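Local coordinates for protein proteolytically activated form of PPO4 Tyrosinase (Agaricus bisporus var. bisporus H97, PDB 4OUA) that oxidises monophenols and o-diphenols to reactive o-quinones at a two-copper centre, the first step of melanin synthesis, at residues Phe28-Arg33 with Gln121-Leu126; Arg33-Ile38 with Ser95-Ile100; Leu295-Trp300 with Leu364-Ile369. One frame throughout, in Å; residues are numbered along the deposited sequence.

Interaction 1: residues Phe28-Arg33 with Gln121-Leu126; sequences FTLYIR and QAAEDL
Leu30, on helix 25-39, reaches across to Ala122, Ala123 and Leu126 at the C-terminal end of helix 116-125. In the turn before it, Phe28 and Thr29 are directed to the other flank of their helix: both lie against Ile151 of strand 148-152, and Thr29 OG1 is hydrogen-bonded to the backbone at Glu25 and Thr152. Leu30 itself carries the contact. Its CG sits beside the backbone N (chi1 -74°), and the second torsion is extended (chi2 -179°), which sends the CD1 branch straight out to the facing helix. This methyl lies 3.7 Å from Ala122 CB and 3.9 Å from Ala123 CB, and CD1 also meets the backbone at Ala123 N. Nearer the root of the side chain, Leu30 CB is 4.2 Å from CD2 of Leu126. Tyr31, next along, turns toward helix 86-109 and the chain following Leu126: its ring touches Leu101, and its hydroxyl is hydrogen-bonded to Gln128 NE2. Ile108 and Ala105 of helix 86-109 flank the contact, packing on Leu30 and Leu126 respectively. The side chains that meet are aliphatic, and no hydrogen bond or charge pair crosses between the segments. The small alanine side chains are consistent with the close approach of the backbones, 6.9 Å from CA of Leu30 to CA of Ala123, and the 194 Å² of buried surface with apolar packing.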
loop_
_atom_site.group_PDB
_atom_site.type_symbol
_atom_site.label_atom_id
_atom_site.label_comp_id
_atom_site.label_asym_id
_atom_site.label_seq_id
_atom_site.Cartn_x
_atom_site.Cartn_y
_atom_site.Cartn_z
ATOM N N PHE A 28 -6.338 -4.785 -15.699
ATOM C CA PHE A 28 -5.707 -3.493 -15.937
ATOM C C PHE A 28 -6.738 -2.433 -16.303
ATOM O O PHE A 28 -6.681 -1.308 -15.808
ATOM C CB PHE A 28 -4.649 -3.606 -17.036
ATOM C CG PHE A 28 -3.838 -2.356 -17.226
ATOM C CD1 PHE A 28 -2.952 -1.937 -16.248
ATOM C CD2 PHE A 28 -3.954 -1.607 -18.384
ATOM C CE1 PHE A 28 -2.202 -0.787 -16.417
ATOM C CE2 PHE A 28 -3.207 -0.457 -18.561
ATOM C CZ PHE A 28 -2.329 -0.046 -17.576
ATOM N N THR A 29 -7.679 -2.797 -17.169
ATOM C CA THR A 29 -8.754 -1.893 -17.565
ATOM C C THR A 29 -9.608 -1.487 -16.370
ATOM O O THR A 29 -9.941 -0.314 -16.204
ATOM C CB THR A 29 -9.668 -2.528 -18.628
ATOM O OG1 THR A 29 -8.956 -2.651 -19.866
ATOM C CG2 THR A 29 -10.903 -1.670 -18.844
ATOM N N LEU A 30 -9.963 -2.465 -15.542
ATOM C CA LEU A 30 -10.798 -2.210 -14.375
ATOM C C LEU A 30 -10.074 -1.336 -13.361
ATOM O O LEU A 30 -10.690 -0.512 -12.686
ATOM C CB LEU A 30 -11.231 -3.524 -13.721
ATOM C CG LEU A 30 -12.314 -4.324 -14.449
ATOM C CD1 LEU A 30 -12.664 -5.587 -13.675
ATOM C CD2 LEU A 30 -13.551 -3.466 -14.671
ATOM N N TYR A 31 -8.762 -1.517 -13.265
ATOM C CA TYR A 31 -7.953 -0.763 -12.317
ATOM C C TYR A 31 -7.822 0.697 -12.747
ATOM O O TYR A 31 -7.933 1.607 -11.927
ATOM C CB TYR A 31 -6.571 -1.404 -12.164
ATOM C CG TYR A 31 -5.774 -0.864 -11.000
ATOM C CD1 TYR A 31 -6.015 -1.306 -9.705
ATOM C CD2 TYR A 31 -4.780 0.088 -11.193
ATOM C CE1 TYR A 31 -5.290 -0.816 -8.635
ATOM C CE2 TYR A 31 -4.050 0.585 -10.128
ATOM C CZ TYR A 31 -4.309 0.127 -8.851
ATOM O OH TYR A 31 -3.589 0.618 -7.786
ATOM N N ILE A 32 -7.589 0.914 -14.039
ATOM C CA ILE A 32 -7.459 2.262 -14.582
ATOM C C ILE A 32 -8.779 3.024 -14.502
ATOM O O ILE A 32 -8.798 4.230 -14.251
ATOM C CB ILE A 32 -6.984 2.237 -16.046
ATOM C CG1 ILE A 32 -5.638 1.518 -16.162
ATOM C CG2 ILE A 32 -6.890 3.651 -16.600
ATOM C CD1 ILE A 32 -4.519 2.180 -15.391
ATOM N N ARG A 33 -9.881 2.316 -14.719
ATOM C CA ARG A 33 -11.203 2.924 -14.637
ATOM C C ARG A 33 -11.584 3.238 -13.194
ATOM O O ARG A 33 -12.023 4.345 -12.886
ATOM C CB ARG A 33 -12.257 2.011 -15.267
ATOM C CG ARG A 33 -12.139 1.860 -16.775
ATOM C CD ARG A 33 -12.269 3.202 -17.478
ATOM N NE ARG A 33 -12.572 3.049 -18.899
ATOM C CZ ARG A 33 -12.665 4.060 -19.760
ATOM N NH1 ARG A 33 -12.472 5.306 -19.348
ATOM N NH2 ARG A 33 -12.948 3.824 -21.033
ATOM N N GLN A 121 -16.948 -10.759 -13.202
ATOM C CA GLN A 121 -16.117 -11.732 -12.504
ATOM C C GLN A 121 -14.713 -11.186 -12.268
ATOM O O GLN A 121 -14.107 -11.436 -11.227
ATOM C CB GLN A 121 -16.043 -13.042 -13.289
ATOM C CG GLN A 121 -15.223 -14.124 -12.607
ATOM C CD GLN A 121 -15.817 -14.551 -11.279
ATOM O OE1 GLN A 121 -16.840 -15.232 -11.236
ATOM N NE2 GLN A 121 -15.177 -14.149 -10.188
ATOM N N ALA A 122 -14.202 -10.442 -13.245
ATOM C CA ALA A 122 -12.879 -9.839 -13.139
ATOM C C ALA A 122 -12.831 -8.844 -11.987
ATOM O O ALA A 122 -11.836 -8.760 -11.267
ATOM C CB ALA A 122 -12.497 -9.161 -14.447
ATOM N N ALA A 123 -13.913 -8.091 -11.818
ATOM C CA ALA A 123 -14.020 -7.143 -10.717
ATOM C C ALA A 123 -14.046 -7.887 -9.390
ATOM O O ALA A 123 -13.487 -7.428 -8.393
ATOM C CB ALA A 123 -15.264 -6.281 -10.873
ATOM N N GLU A 124 -14.699 -9.045 -9.389
ATOM C CA GLU A 124 -14.777 -9.891 -8.205
ATOM C C GLU A 124 -13.405 -10.435 -7.816
ATOM O O GLU A 124 -13.109 -10.604 -6.635
ATOM C CB GLU A 124 -15.749 -11.047 -8.441
ATOM C CG GLU A 124 -17.201 -10.619 -8.549
ATOM C CD GLU A 124 -17.766 -10.147 -7.224
ATOM O OE1 GLU A 124 -17.307 -10.642 -6.172
ATOM O OE2 GLU A 124 -18.668 -9.280 -7.235
ATOM N N ASP A 125 -12.572 -10.704 -8.818
ATOM C CA ASP A 125 -11.236 -11.240 -8.582
ATOM C C ASP A 125 -10.206 -10.130 -8.407
ATOM O O ASP A 125 -9.060 -10.393 -8.041
ATOM C CB ASP A 125 -10.808 -12.155 -9.732
ATOM C CG ASP A 125 -11.739 -13.334 -9.919
ATOM O OD1 ASP A 125 -12.457 -13.687 -8.959
ATOM O OD2 ASP A 125 -11.750 -13.913 -11.027
ATOM N N LEU A 126 -10.616 -8.894 -8.672
ATOM C CA LEU A 126 -9.696 -7.763 -8.636
ATOM C C LEU A 126 -9.112 -7.535 -7.244
ATOM O O LEU A 126 -9.841 -7.436 -6.258
ATOM C CB LEU A 126 -10.391 -6.490 -9.118
ATOM C CG LEU A 126 -9.494 -5.251 -9.166
ATOM C CD1 LEU A 126 -8.287 -5.504 -10.054
ATOM C CD2 LEU A 126 -10.272 -4.039 -9.646
#

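Interaction 2: residues Arg33-Ile38 with Ser95-Ile100; sequences RALQAI and SIYEQI
Tyr97 and Leu35 both hold CG trans to the backbone N (chi1 -176° and -177°), and these torsions extend the ring from helix 86-109 and the CD1 branch from helix 25-39 until they meet. Ile38 adopts another setting: CG1 lies between the backbone N and the carbonyl carbon (chi1 63°), and its extended chain delivers CD1 to the phenol from a second direction. Leu35 CD1 comes to the edge of the ring near its plane, on the hydroxyl side, 4.5 Å from Tyr97 CZ. The Ile38 side chain runs at about a right angle to that of Tyr97, with CD1 4.3 Å from Tyr97 CE1. Both segments are helical throughout. Helix 86-109 belongs to the helical core of the type 3 copper fold and carries the copper ligand His90 nearer its N-terminal end; helix 25-39 packs against it, Ile38 also lying on Leu101 and Ala104 one and two turns along. Phe49 of helix 49-54 touches Leu35, Ile38 and Tyr97, adding an aromatic neighbour to the phenol. The Tyr97 ring is also stacked with Trp279, on the helix that supplies the copper ligand His282, whose side chain is about 9 Å from that of Tyr97.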
loop_
_atom_site.group_PDB
_atom_site.type_symbol
_atom_site.label_atom_id
_atom_site.label_comp_id
_atom_site.label_asym_id
_atom_site.label_seq_id
_atom_site.Cartn_x
_atom_site.Cartn_y
_atom_site.Cartn_z
ATOM N N ARG A 33 -9.881 2.316 -14.719
ATOM C CA ARG A 33 -11.203 2.924 -14.637
ATOM C C ARG A 33 -11.584 3.238 -13.194
ATOM O O ARG A 33 -12.023 4.345 -12.886
ATOM C CB ARG A 33 -12.257 2.011 -15.267
ATOM C CG ARG A 33 -12.139 1.860 -16.775
ATOM C CD ARG A 33 -12.269 3.202 -17.478
ATOM N NE ARG A 33 -12.572 3.049 -18.899
ATOM C CZ ARG A 33 -12.665 4.060 -19.760
ATOM N NH1 ARG A 33 -12.472 5.306 -19.348
ATOM N NH2 ARG A 33 -12.948 3.824 -21.033
ATOM N N ALA A 34 -11.412 2.256 -12.312
ATOM C CA ALA A 34 -11.818 2.396 -10.918
ATOM C C ALA A 34 -10.951 3.408 -10.182
ATOM O O ALA A 34 -11.438 4.153 -9.331
ATOM C CB ALA A 34 -11.771 1.050 -10.215
ATOM N N LEU A 35 -9.664 3.432 -10.512
ATOM C CA LEU A 35 -8.736 4.363 -9.881
ATOM C C LEU A 35 -9.049 5.801 -10.286
ATOM O O LEU A 35 -8.993 6.717 -9.463
ATOM C CB LEU A 35 -7.293 4.007 -10.242
ATOM C CG LEU A 35 -6.204 4.861 -9.598
ATOM C CD1 LEU A 35 -6.345 4.858 -8.085
ATOM C CD2 LEU A 35 -4.834 4.359 -10.010
ATOM N N GLN A 36 -9.381 5.995 -11.557
ATOM C CA GLN A 36 -9.790 7.306 -12.038
ATOM C C GLN A 36 -11.124 7.694 -11.409
ATOM O O GLN A 36 -11.375 8.863 -11.122
ATOM C CB GLN A 36 -9.891 7.312 -13.567
ATOM C CG GLN A 36 -10.252 8.661 -14.169
ATOM C CD GLN A 36 -9.110 9.655 -14.101
ATOM O OE1 GLN A 36 -8.016 9.398 -14.606
ATOM N NE2 GLN A 36 -9.357 10.799 -13.473
ATOM N N ALA A 37 -11.971 6.697 -11.184
ATOM C CA ALA A 37 -13.299 6.924 -10.629
ATOM C C ALA A 37 -13.238 7.460 -9.201
ATOM O O ALA A 37 -13.967 8.386 -8.847
ATOM C CB ALA A 37 -14.110 5.638 -10.674
ATOM N N ILE A 38 -12.369 6.875 -8.384
ATOM C CA ILE A 38 -12.252 7.278 -6.987
ATOM C C ILE A 38 -11.411 8.545 -6.839
ATOM O O ILE A 38 -11.512 9.252 -5.836
ATOM C CB ILE A 38 -11.644 6.156 -6.122
ATOM C CG1 ILE A 38 -10.221 5.832 -6.578
ATOM C CG2 ILE A 38 -12.518 4.913 -6.175
ATOM C CD1 ILE A 38 -9.546 4.765 -5.746
ATOM N N SER A 95 -6.312 -2.961 2.889
ATOM C CA SER A 95 -7.552 -3.723 2.801
ATOM C C SER A 95 -8.759 -2.832 2.532
ATOM O O SER A 95 -9.621 -3.174 1.721
ATOM C CB SER A 95 -7.773 -4.523 4.083
ATOM O OG SER A 95 -6.701 -5.419 4.299
ATOM N N ILE A 96 -8.823 -1.694 3.217
ATOM C CA ILE A 96 -9.924 -0.763 3.012
ATOM C C ILE A 96 -9.817 -0.140 1.627
ATOM O O ILE A 96 -10.824 0.067 0.949
ATOM C CB ILE A 96 -9.953 0.347 4.081
ATOM C CG1 ILE A 96 -11.205 1.211 3.912
ATOM C CG2 ILE A 96 -8.696 1.200 4.013
ATOM C CD1 ILE A 96 -12.497 0.425 3.991
ATOM N N TYR A 97 -8.588 0.143 1.207
ATOM C CA TYR A 97 -8.340 0.694 -0.120
ATOM C C TYR A 97 -8.748 -0.294 -1.203
ATOM O O TYR A 97 -9.496 0.046 -2.117
ATOM C CB TYR A 97 -6.867 1.064 -0.283
ATOM C CG TYR A 97 -6.552 1.733 -1.599
ATOM C CD1 TYR A 97 -6.730 3.100 -1.764
ATOM C CD2 TYR A 97 -6.073 1.000 -2.678
ATOM C CE1 TYR A 97 -6.440 3.719 -2.967
ATOM C CE2 TYR A 97 -5.781 1.609 -3.884
ATOM C CZ TYR A 97 -5.964 2.968 -4.022
ATOM O OH TYR A 97 -5.675 3.574 -5.222
ATOM N N GLU A 98 -8.239 -1.517 -1.090
ATOM C CA GLU A 98 -8.577 -2.591 -2.015
ATOM C C GLU A 98 -10.083 -2.833 -2.044
ATOM O O GLU A 98 -10.658 -3.101 -3.100
ATOM C CB GLU A 98 -7.844 -3.875 -1.624
ATOM C CG GLU A 98 -8.102 -5.048 -2.547
ATOM C CD GLU A 98 -7.434 -6.323 -2.066
ATOM O OE1 GLU A 98 -7.575 -6.657 -0.869
ATOM O OE2 GLU A 98 -6.764 -6.987 -2.884
ATOM N N GLN A 99 -10.712 -2.735 -0.876
ATOM C CA GLN A 99 -12.157 -2.889 -0.758
ATOM C C GLN A 99 -12.893 -1.806 -1.542
ATOM O O GLN A 99 -13.683 -2.102 -2.441
ATOM C CB GLN A 99 -12.577 -2.849 0.715
ATOM C CG GLN A 99 -14.079 -2.792 0.940
ATOM C CD GLN A 99 -14.438 -2.561 2.396
ATOM O OE1 GLN A 99 -13.712 -2.976 3.299
ATOM N NE2 GLN A 99 -15.557 -1.885 2.629
ATOM N N ILE A 100 -12.628 -0.552 -1.194
ATOM C CA ILE A 100 -13.252 0.584 -1.857
ATOM C C ILE A 100 -12.937 0.603 -3.347
ATOM O O ILE A 100 -13.792 0.940 -4.167
ATOM C CB ILE A 100 -12.801 1.915 -1.234
ATOM C CG1 ILE A 100 -13.303 2.022 0.207
ATOM C CG2 ILE A 100 -13.299 3.088 -2.062
ATOM C CD1 ILE A 100 -14.809 1.921 0.337
#

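Interaction 3: residues Leu295-Trp300 with Leu364-Ile369; sequences LYPGVW and LVRDYI
Leu295 and Arg366 bring their backbones to within 5.0 Å, CA to CA, where the end of helix 277-295 meets the flank of helix 362-377. After Leu295 the chain leaves helical geometry at Tyr296 and makes a type II beta turn from Tyr296 to Val299. Gly298 occupies its third position with phi 95° and psi -23°, a backbone shape in which a side chain would collide with the preceding carbonyl O and which suits glycine; the closing bond from Val299 N to Tyr296 O is weak. Leu295 and Pro297 of this turn region pack on helix 362-377, near the C-terminus of the chain, and so tie that late helix to the one bearing the copper ligand His282. Leu295 points its CD2 methyl at the opposing backbone, 3.6 Å from Arg366 O. The same methyl lies 4.5 Å from Ile369 CG2, and Ile369 also packs on Leu291 and Ala294 of helix 277-295. On the inner side Leu295 continues onto Asn370 and Ile373, whereas Arg366 and Pro297 form the exposed margin. Arg366 starts out extended and bends at chi3 (60°), turning its guanidinium alongside the end of helix 277-295. Leu295 O lies at the guanidinium edge near the plane, but the two segments share no hydrogen bond. The Pro297 and Arg366 side chains cross at about a right angle, with Arg366 NH1 4.1 Å from Pro297 CG.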
loop_
_atom_site.group_PDB
_atom_site.type_symbol
_atom_site.label_atom_id
_atom_site.label_comp_id
_atom_site.label_asym_id
_atom_site.label_seq_id
_atom_site.Cartn_x
_atom_site.Cartn_y
_atom_site.Cartn_z
ATOM N N LEU A 295 8.346 -18.016 7.227
ATOM C CA LEU A 295 9.634 -18.386 7.802
ATOM C C LEU A 295 9.587 -18.394 9.326
ATOM O O LEU A 295 10.209 -19.239 9.967
ATOM C CB LEU A 295 10.733 -17.433 7.323
ATOM C CG LEU A 295 11.025 -17.407 5.822
ATOM C CD1 LEU A 295 12.185 -16.471 5.522
ATOM C CD2 LEU A 295 11.313 -18.808 5.299
ATOM N N TYR A 296 8.843 -17.453 9.900
ATOM C CA TYR A 296 8.790 -17.303 11.350
ATOM C C TYR A 296 7.380 -17.454 11.909
ATOM O O TYR A 296 6.828 -16.505 12.466
ATOM C CB TYR A 296 9.357 -15.943 11.762
ATOM C CG TYR A 296 10.833 -15.783 11.482
ATOM C CD1 TYR A 296 11.783 -16.281 12.364
ATOM C CD2 TYR A 296 11.276 -15.130 10.341
ATOM C CE1 TYR A 296 13.132 -16.136 12.115
ATOM C CE2 TYR A 296 12.625 -14.980 10.083
ATOM C CZ TYR A 296 13.548 -15.486 10.973
ATOM O OH TYR A 296 14.894 -15.338 10.723
ATOM N N PRO A 297 6.795 -18.653 11.772
ATOM C CA PRO A 297 5.453 -18.903 12.307
ATOM C C PRO A 297 5.433 -18.830 13.829
ATOM O O PRO A 297 6.399 -19.238 14.475
ATOM C CB PRO A 297 5.140 -20.319 11.819
ATOM C CG PRO A 297 6.472 -20.954 11.642
ATOM C CD PRO A 297 7.383 -19.860 11.168
ATOM N N GLY A 298 4.349 -18.308 14.391
ATOM C CA GLY A 298 4.222 -18.193 15.831
ATOM C C GLY A 298 4.637 -16.829 16.347
ATOM O O GLY A 298 4.221 -16.416 17.430
ATOM N N VAL A 299 5.460 -16.128 15.572
ATOM C CA VAL A 299 5.918 -14.798 15.957
ATOM C C VAL A 299 4.967 -13.719 15.451
ATOM O O VAL A 299 4.687 -13.641 14.254
ATOM C CB VAL A 299 7.330 -14.504 15.417
ATOM C CG1 VAL A 299 7.826 -13.166 15.945
ATOM C CG2 VAL A 299 8.286 -15.616 15.799
ATOM N N TRP A 300 4.473 -12.889 16.365
ATOM C CA TRP A 300 3.573 -11.801 15.997
ATOM C C TRP A 300 3.819 -10.564 16.862
ATOM O O TRP A 300 4.904 -10.392 17.417
ATOM C CB TRP A 300 2.115 -12.255 16.104
ATOM C CG TRP A 300 1.176 -11.494 15.210
ATOM C CD1 TRP A 300 0.052 -10.816 15.586
ATOM C CD2 TRP A 300 1.289 -11.325 13.789
ATOM N NE1 TRP A 300 -0.545 -10.243 14.489
ATOM C CE2 TRP A 300 0.194 -10.538 13.375
ATOM C CE3 TRP A 300 2.208 -11.763 12.830
ATOM C CZ2 TRP A 300 -0.006 -10.180 12.041
ATOM C CZ3 TRP A 300 2.007 -11.406 11.507
ATOM C CH2 TRP A 300 0.908 -10.623 11.125
ATOM N N LEU A 364 6.476 -27.684 5.533
ATOM C CA LEU A 364 6.675 -27.710 4.088
ATOM C C LEU A 364 6.665 -26.302 3.502
ATOM O O LEU A 364 7.454 -25.983 2.611
ATOM C CB LEU A 364 5.601 -28.563 3.411
ATOM C CG LEU A 364 5.481 -28.382 1.896
ATOM C CD1 LEU A 364 6.787 -28.737 1.200
ATOM C CD2 LEU A 364 4.330 -29.206 1.339
ATOM N N VAL A 365 5.763 -25.465 4.006
ATOM C CA VAL A 365 5.651 -24.088 3.546
ATOM C C VAL A 365 6.916 -23.297 3.866
ATOM O O VAL A 365 7.410 -22.538 3.032
ATOM C CB VAL A 365 4.433 -23.380 4.175
ATOM C CG1 VAL A 365 4.450 -21.893 3.851
ATOM C CG2 VAL A 365 3.139 -24.022 3.697
ATOM N N ARG A 366 7.439 -23.483 5.074
ATOM C CA ARG A 366 8.632 -22.765 5.510
ATOM C C ARG A 366 9.845 -23.120 4.653
ATOM O O ARG A 366 10.738 -22.295 4.458
ATOM C CB ARG A 366 8.925 -23.056 6.983
ATOM C CG ARG A 366 10.214 -22.425 7.494
ATOM C CD ARG A 366 10.274 -22.428 9.017
ATOM N NE ARG A 366 10.216 -23.775 9.578
ATOM C CZ ARG A 366 10.103 -24.038 10.876
ATOM N NH1 ARG A 366 10.029 -23.044 11.751
ATOM N NH2 ARG A 366 10.057 -25.294 11.301
ATOM N N ASP A 367 9.871 -24.346 4.141
ATOM C CA ASP A 367 10.976 -24.793 3.304
ATOM C C ASP A 367 10.801 -24.319 1.866
ATOM O O ASP A 367 11.776 -23.974 1.195
ATOM C CB ASP A 367 11.100 -26.317 3.346
ATOM C CG ASP A 367 11.494 -26.830 4.718
ATOM O OD1 ASP A 367 12.163 -26.083 5.462
ATOM O OD2 ASP A 367 11.134 -27.979 5.052
ATOM N N TYR A 368 9.556 -24.300 1.400
ATOM C CA TYR A 368 9.253 -23.838 0.050
ATOM C C TYR A 368 9.500 -22.341 -0.081
ATOM O O TYR A 368 10.146 -21.885 -1.025
ATOM C CB TYR A 368 7.806 -24.164 -0.317
ATOM C CG TYR A 368 7.410 -23.711 -1.705
ATOM C CD1 TYR A 368 7.666 -24.507 -2.813
ATOM C CD2 TYR A 368 6.777 -22.491 -1.906
ATOM C CE1 TYR A 368 7.308 -24.102 -4.082
ATOM C CE2 TYR A 368 6.414 -22.077 -3.173
ATOM C CZ TYR A 368 6.682 -22.887 -4.258
ATOM O OH TYR A 368 6.324 -22.485 -5.524
ATOM N N ILE A 369 8.979 -21.581 0.876
ATOM C CA ILE A 369 9.116 -20.132 0.862
ATOM C C ILE A 369 10.569 -19.712 1.045
ATOM O O ILE A 369 11.032 -18.758 0.418
ATOM C CB ILE A 369 8.253 -19.480 1.956
ATOM C CG1 ILE A 369 6.778 -19.813 1.729
ATOM C CG2 ILE A 369 8.455 -17.976 1.969
ATOM C CD1 ILE A 369 6.261 -19.366 0.381
#

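Overall arrangement
Interactions 1 and 2 follow each other along helix 25-39, with centres 10 Å apart; their segments overlap at Arg33, which takes part in neither contact. Interaction 1 joins this helix to helix 116-125, and interaction 2 joins it to helix 86-109, which also packs on Leu30. Interaction 1 is the more remote from the coppers; the side chain of Ala122 lies about 9 Å from the bound tungstotellurate. In interaction 2 the Tyr97 side chain is about 12 Å from a copper ion. Interaction 3 lies across the chain's centre from interaction 2, their centres 31 Å and nearest atoms about 11 Å apart. Helix 277-295 links them: it bears the copper ligand His282 and ends at Leu295, which makes the contact of interaction 3.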